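Local coordinates for protein oligoribonuclease (Colwellia psychrerythraea, PDB 6A4D) that probably degrades very short RNA oligonucleotides to mononucleotides as a 3'-to-5' exoribonuclease of the RNase H-like superfamily, at residues Ile33-Pro47 / Lys90-Gln102. The protein carries 1 engineered substitution. Numbering follows the deposited sequence.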
loop_
_atom_site.group_PDB
_atom_site.type_symbol
_atom_site.label_atom_id
_atom_site.label_comp_id
_atom_site.label_asym_id
_atom_site.label_seq_id
_atom_site.Cartn_x
_atom_site.Cartn_y
_atom_site.Cartn_z
ATOM N N ILE A 33 11.766 -13.825 0.193
ATOM C CA ILE A 33 11.889 -12.878 -0.930
ATOM C C ILE A 33 12.019 -13.671 -2.243
ATOM O O ILE A 33 12.774 -14.638 -2.319
ATOM C CB ILE A 33 13.122 -11.934 -0.809
ATOM C CG1 ILE A 33 13.170 -11.180 0.524
ATOM C CG2 ILE A 33 13.217 -10.941 -1.995
ATOM C CD1 ILE A 33 14.582 -10.733 0.864
ATOM N N ILE A 34 11.302 -13.250 -3.281
ATOM C CA ILE A 34 11.507 -13.776 -4.639
ATOM C C ILE A 34 11.720 -12.597 -5.571
ATOM O O ILE A 34 11.072 -11.570 -5.468
ATOM C CB ILE A 34 10.322 -14.654 -5.057
ATOM C CG1 ILE A 34 10.383 -15.931 -4.236
ATOM C CG2 ILE A 34 10.333 -14.929 -6.563
ATOM C CD1 ILE A 34 9.390 -17.006 -4.586
ATOM N N ILE A 35 12.666 -12.751 -6.472
ATOM C CA ILE A 35 12.914 -11.803 -7.530
ATOM C C ILE A 35 12.344 -12.368 -8.825
ATOM O O ILE A 35 12.594 -13.524 -9.131
ATOM C CB ILE A 35 14.419 -11.635 -7.724
ATOM C CG1 ILE A 35 15.086 -11.259 -6.382
ATOM C CG2 ILE A 35 14.705 -10.597 -8.797
ATOM C CD1 ILE A 35 14.925 -9.799 -6.006
ATOM N N THR A 36 11.588 -11.564 -9.567
ATOM C CA THR A 36 11.074 -11.941 -10.912
ATOM C C THR A 36 11.534 -10.897 -11.858
ATOM O O THR A 36 11.921 -9.825 -11.434
ATOM C CB THR A 36 9.554 -11.934 -11.048
ATOM O OG1 THR A 36 9.074 -10.609 -10.889
ATOM C CG2 THR A 36 8.884 -12.793 -10.072
ATOM N N ASP A 37 11.492 -11.181 -13.157
ATOM C CA ASP A 37 11.695 -10.101 -14.132
ATOM C C ASP A 37 10.372 -9.341 -14.279
ATOM O O ASP A 37 9.325 -9.700 -13.675
ATOM C CB ASP A 37 12.177 -10.638 -15.506
ATOM C CG ASP A 37 11.195 -11.622 -16.164
ATOM O OD1 ASP A 37 9.975 -11.640 -15.787
ATOM O OD2 ASP A 37 11.648 -12.387 -17.065
ATOM N N SER A 38 10.382 -8.335 -15.127
ATOM C CA SER A 38 9.174 -7.534 -15.317
ATOM C C SER A 38 8.031 -8.332 -15.960
ATOM O O SER A 38 6.882 -7.899 -15.901
ATOM C CB SER A 38 9.485 -6.291 -16.123
ATOM O OG SER A 38 9.804 -6.676 -17.426
ATOM N N GLU A 39 8.346 -9.483 -16.568
ATOM C CA GLU A 39 7.342 -10.331 -17.206
ATOM C C GLU A 39 6.954 -11.494 -16.306
ATOM O O GLU A 39 6.320 -12.418 -16.745
ATOM C CB GLU A 39 7.836 -10.787 -18.621
ATOM C CG GLU A 39 8.089 -9.637 -19.623
ATOM C CD GLU A 39 8.111 -10.063 -21.116
ATOM O OE1 GLU A 39 8.246 -11.266 -21.426
ATOM O OE2 GLU A 39 7.981 -9.210 -22.029
ATOM N N LEU A 40 7.312 -11.409 -15.029
ATOM C CA LEU A 40 6.932 -12.325 -13.932
ATOM C C LEU A 40 7.595 -13.691 -13.918
ATOM O O LEU A 40 7.161 -14.593 -13.212
ATOM C CB LEU A 40 5.416 -12.468 -13.819
ATOM C CG LEU A 40 4.614 -11.179 -13.744
ATOM C CD1 LEU A 40 3.142 -11.559 -13.550
ATOM C CD2 LEU A 40 5.123 -10.247 -12.661
ATOM N N ASN A 41 8.669 -13.843 -14.655
ATOM C CA ASN A 41 9.463 -15.083 -14.605
ATOM C C ASN A 41 10.334 -15.034 -13.388
ATOM O O ASN A 41 11.077 -14.070 -13.212
ATOM C CB ASN A 41 10.397 -15.191 -15.825
ATOM C CG ASN A 41 9.634 -15.260 -17.107
ATOM O OD1 ASN A 41 8.725 -16.043 -17.210
ATOM N ND2 ASN A 41 9.943 -14.374 -18.048
ATOM N N ILE A 42 10.288 -16.081 -12.591
ATOM C CA ILE A 42 11.035 -16.125 -11.345
ATOM C C ILE A 42 12.528 -16.208 -11.642
ATOM O O ILE A 42 12.917 -17.137 -12.267
ATOM C CB ILE A 42 10.524 -17.304 -10.483
ATOM C CG1 ILE A 42 9.128 -16.953 -9.983
ATOM C CG2 ILE A 42 11.425 -17.550 -9.277
ATOM C CD1 ILE A 42 8.373 -18.075 -9.319
ATOM N N LEU A 43 13.320 -15.201 -11.289
ATOM C CA LEU A 43 14.770 -15.215 -11.500
ATOM C C LEU A 43 15.607 -15.835 -10.349
ATOM O O LEU A 43 16.711 -16.316 -10.597
ATOM C CB LEU A 43 15.331 -13.829 -11.705
ATOM C CG LEU A 43 14.663 -12.901 -12.675
ATOM C CD1 LEU A 43 15.380 -11.561 -12.664
ATOM C CD2 LEU A 43 14.594 -13.491 -14.079
ATOM N N ALA A 44 15.112 -15.767 -9.114
ATOM C CA ALA A 44 15.895 -16.144 -7.928
ATOM C C ALA A 44 15.026 -16.116 -6.686
ATOM O O ALA A 44 14.215 -15.200 -6.503
ATOM C CB ALA A 44 17.095 -15.231 -7.743
ATOM N N GLN A 45 15.187 -17.140 -5.859
ATOM C CA GLN A 45 14.420 -17.345 -4.624
ATOM C C GLN A 45 15.365 -17.026 -3.496
ATOM O O GLN A 45 16.507 -17.419 -3.524
ATOM C CB GLN A 45 13.977 -18.793 -4.547
ATOM C CG GLN A 45 12.478 -18.996 -4.634
ATOM C CD GLN A 45 12.073 -20.331 -5.203
ATOM O OE1 GLN A 45 12.166 -20.530 -6.415
ATOM N NE2 GLN A 45 11.562 -21.239 -4.344
ATOM N N GLY A 46 14.915 -16.293 -2.504
ATOM C CA GLY A 46 15.844 -15.756 -1.490
ATOM C C GLY A 46 15.986 -16.672 -0.304
ATOM O O GLY A 46 15.130 -17.539 -0.059
ATOM N N PRO A 47 17.036 -16.466 0.498
ATOM C CA PRO A 47 17.100 -17.258 1.750
ATOM C C PRO A 47 15.875 -16.989 2.636
ATOM O O PRO A 47 15.540 -15.819 2.870
ATOM C CB PRO A 47 18.369 -16.744 2.402
ATOM C CG PRO A 47 18.567 -15.363 1.883
ATOM C CD PRO A 47 18.058 -15.395 0.465
ATOM N N LYS A 90 20.460 -7.986 6.976
ATOM C CA LYS A 90 21.731 -7.903 6.292
ATOM C C LYS A 90 21.785 -8.858 5.097
ATOM O O LYS A 90 22.100 -8.436 3.960
ATOM C CB LYS A 90 22.852 -8.155 7.284
ATOM C CG LYS A 90 24.267 -7.873 6.777
ATOM C CD LYS A 90 25.271 -8.645 7.618
ATOM C CE LYS A 90 26.668 -8.667 7.059
ATOM N NZ LYS A 90 27.496 -9.538 7.951
ATOM N N GLU A 91 21.469 -10.124 5.342
ATOM C CA GLU A 91 21.337 -11.109 4.258
ATOM C C GLU A 91 20.368 -10.671 3.170
ATOM O O GLU A 91 20.731 -10.660 1.988
ATOM C CB GLU A 91 20.898 -12.466 4.792
ATOM C CG GLU A 91 21.865 -13.144 5.781
ATOM C CD GLU A 91 23.315 -13.184 5.298
ATOM O OE1 GLU A 91 23.685 -14.076 4.489
ATOM O OE2 GLU A 91 24.090 -12.305 5.732
ATOM N N SER A 92 19.149 -10.278 3.578
ATOM C CA SER A 92 18.084 -9.843 2.621
ATOM C C SER A 92 18.497 -8.661 1.753
ATOM O O SER A 92 18.276 -8.686 0.531
ATOM C CB SER A 92 16.811 -9.549 3.366
ATOM O OG SER A 92 16.331 -10.761 3.928
ATOM N N LEU A 93 19.137 -7.668 2.360
ATOM C CA LEU A 93 19.619 -6.510 1.636
ATOM C C LEU A 93 20.662 -6.894 0.599
ATOM O O LEU A 93 20.561 -6.500 -0.555
ATOM C CB LEU A 93 20.200 -5.470 2.566
ATOM C CG LEU A 93 20.634 -4.177 1.883
ATOM C CD1 LEU A 93 19.565 -3.602 0.938
ATOM C CD2 LEU A 93 21.070 -3.137 2.918
ATOM N N ALA A 94 21.634 -7.702 1.011
ATOM C CA ALA A 94 22.686 -8.193 0.094
ATOM C C ALA A 94 22.089 -8.962 -1.068
ATOM O O ALA A 94 22.518 -8.789 -2.190
ATOM C CB ALA A 94 23.662 -9.081 0.836
ATOM N N PHE A 95 21.107 -9.807 -0.797
ATOM C CA PHE A 95 20.399 -10.528 -1.846
ATOM C C PHE A 95 19.707 -9.641 -2.881
ATOM O O PHE A 95 19.886 -9.847 -4.078
ATOM C CB PHE A 95 19.379 -11.453 -1.245
ATOM C CG PHE A 95 18.561 -12.184 -2.246
ATOM C CD1 PHE A 95 19.126 -13.206 -3.005
ATOM C CD2 PHE A 95 17.204 -11.880 -2.429
ATOM C CE1 PHE A 95 18.368 -13.918 -3.919
ATOM C CE2 PHE A 95 16.427 -12.581 -3.359
ATOM C CZ PHE A 95 17.004 -13.611 -4.091
ATOM N N VAL A 96 18.941 -8.641 -2.433
ATOM C CA VAL A 96 18.231 -7.835 -3.392
ATOM C C VAL A 96 19.200 -6.922 -4.123
ATOM O O VAL A 96 18.915 -6.530 -5.248
ATOM C CB VAL A 96 17.060 -7.017 -2.792
ATOM C CG1 VAL A 96 15.958 -7.976 -2.377
ATOM C CG2 VAL A 96 17.512 -6.113 -1.631
ATOM N N GLN A 97 20.314 -6.548 -3.483
ATOM C CA GLN A 97 21.279 -5.654 -4.134
ATOM C C GLN A 97 21.969 -6.333 -5.311
ATOM O O GLN A 97 22.406 -5.667 -6.234
ATOM C CB GLN A 97 22.351 -5.184 -3.170
ATOM C CG GLN A 97 21.971 -3.985 -2.408
ATOM C CD GLN A 97 22.832 -3.829 -1.224
ATOM O OE1 GLN A 97 23.486 -4.771 -0.819
ATOM N NE2 GLN A 97 22.864 -2.639 -0.673
ATOM N N GLU A 98 22.100 -7.638 -5.196
ATOM C CA GLU A 98 22.581 -8.481 -6.249
ATOM C C GLU A 98 21.667 -8.481 -7.461
ATOM O O GLU A 98 22.154 -8.553 -8.556
ATOM C CB GLU A 98 22.740 -9.919 -5.741
ATOM C CG GLU A 98 23.227 -10.925 -6.791
ATOM C CD GLU A 98 23.974 -12.125 -6.173
ATOM O OE1 GLU A 98 23.511 -13.286 -6.309
ATOM O OE2 GLU A 98 25.033 -11.918 -5.535
ATOM N N TRP A 99 20.345 -8.439 -7.267
ATOM C CA TRP A 99 19.404 -8.636 -8.369
ATOM C C TRP A 99 18.798 -7.397 -8.950
ATOM O O TRP A 99 18.365 -7.448 -10.138
ATOM C CB TRP A 99 18.337 -9.628 -7.977
ATOM C CG TRP A 99 18.893 -10.937 -7.845
ATOM C CD1 TRP A 99 19.426 -11.507 -6.714
ATOM C CD2 TRP A 99 19.074 -11.872 -8.893
ATOM N NE1 TRP A 99 19.882 -12.770 -6.992
ATOM C CE2 TRP A 99 19.693 -13.017 -8.328
ATOM C CE3 TRP A 99 18.781 -11.860 -10.259
ATOM C CZ2 TRP A 99 20.017 -14.141 -9.083
ATOM C CZ3 TRP A 99 19.103 -12.998 -11.023
ATOM C CH2 TRP A 99 19.718 -14.116 -10.428
ATOM N N VAL A 100 18.719 -6.295 -8.177
ATOM C CA VAL A 100 18.115 -5.080 -8.731
ATOM C C VAL A 100 18.683 -3.796 -8.181
ATOM O O VAL A 100 19.024 -3.709 -7.002
ATOM C CB VAL A 100 16.545 -5.180 -8.657
ATOM C CG1 VAL A 100 16.069 -5.493 -7.266
ATOM C CG2 VAL A 100 15.847 -3.949 -9.229
ATOM N N PRO A 101 18.846 -2.793 -9.043
ATOM C CA PRO A 101 19.377 -1.510 -8.555
ATOM C C PRO A 101 18.472 -0.834 -7.521
ATOM O O PRO A 101 17.264 -1.034 -7.568
ATOM C CB PRO A 101 19.429 -0.610 -9.806
ATOM C CG PRO A 101 19.327 -1.513 -10.966
ATOM C CD PRO A 101 18.787 -2.855 -10.524
ATOM N N GLN A 102 19.085 -0.022 -6.651
ATOM C CA GLN A 102 18.460 0.670 -5.590
ATOM C C GLN A 102 17.391 1.612 -6.159
ATOM O O GLN A 102 17.548 2.170 -7.238
ATOM C CB GLN A 102 19.574 1.414 -4.807
ATOM C CG GLN A 102 19.215 2.158 -3.515
ATOM C CD GLN A 102 18.364 3.353 -3.825
ATOM O OE1 GLN A 102 18.694 4.141 -4.713
ATOM N NE2 GLN A 102 17.244 3.490 -3.135
HETATM O O HOH W 1 16.132 -13.263 1.993
#
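A beta hairpin at the edge of the exonuclease sheet packs here against helix 85-99, with two aromatic side chains of the helix, Phe95 and Trp99, laid on strands 33-36 and 42-45. The helix segment runs almost parallel to strand 33-36, 4° between their directions, with the axes 9.8 Å apart. Phe95 takes the Gly46 end. Its CG stands anti to the backbone N (chi1 177°), which carries the ring out to the hairpin, and Gly46 CA sits over one face, 3.8 Å from the ring centroid, in a CH-pi contact. Pro47 CD lies over the same face, while Ile33 CG2 meets the ring edge in plane, 3.9 Å from Phe95 CE2. Trp99 CD1 lies over the rim of the opposite face, 3.8 Å from the ring plane. Over the indole, Ala44 CB makes a second CH-pi contact, with Trp99 CZ2 3.4 Å away; Leu43 CB reaches Trp99 CZ3 at 3.9 Å, and Ile35 CG2 packs against Trp99 CB. Leu43 and Ala44 form a classic beta bulge opposite Ile35, which lets both neighbours reach the same indole. With an alanine at Trp99, the Ala44 methyl would probably lose the indole face it rests on, and Phe95 the contact of Trp99 CD1 over one face. At the far end one water donates to both Pro47 O and Ser92 OG, the latter at 3.2 Å; Ser92 OG is also hydrogen-bonded to Ala88 O. Beyond the pair, strand 11-18 lies next to 28-36 in the sheet, its Ile12 touching Ile33 and Val96, and Phe126 of helix 124-127 packs on Ile33, Ser92 and Val96. From the same hairpin, Ile34 and Gln45 instead touch Leu164 of helix 163-180.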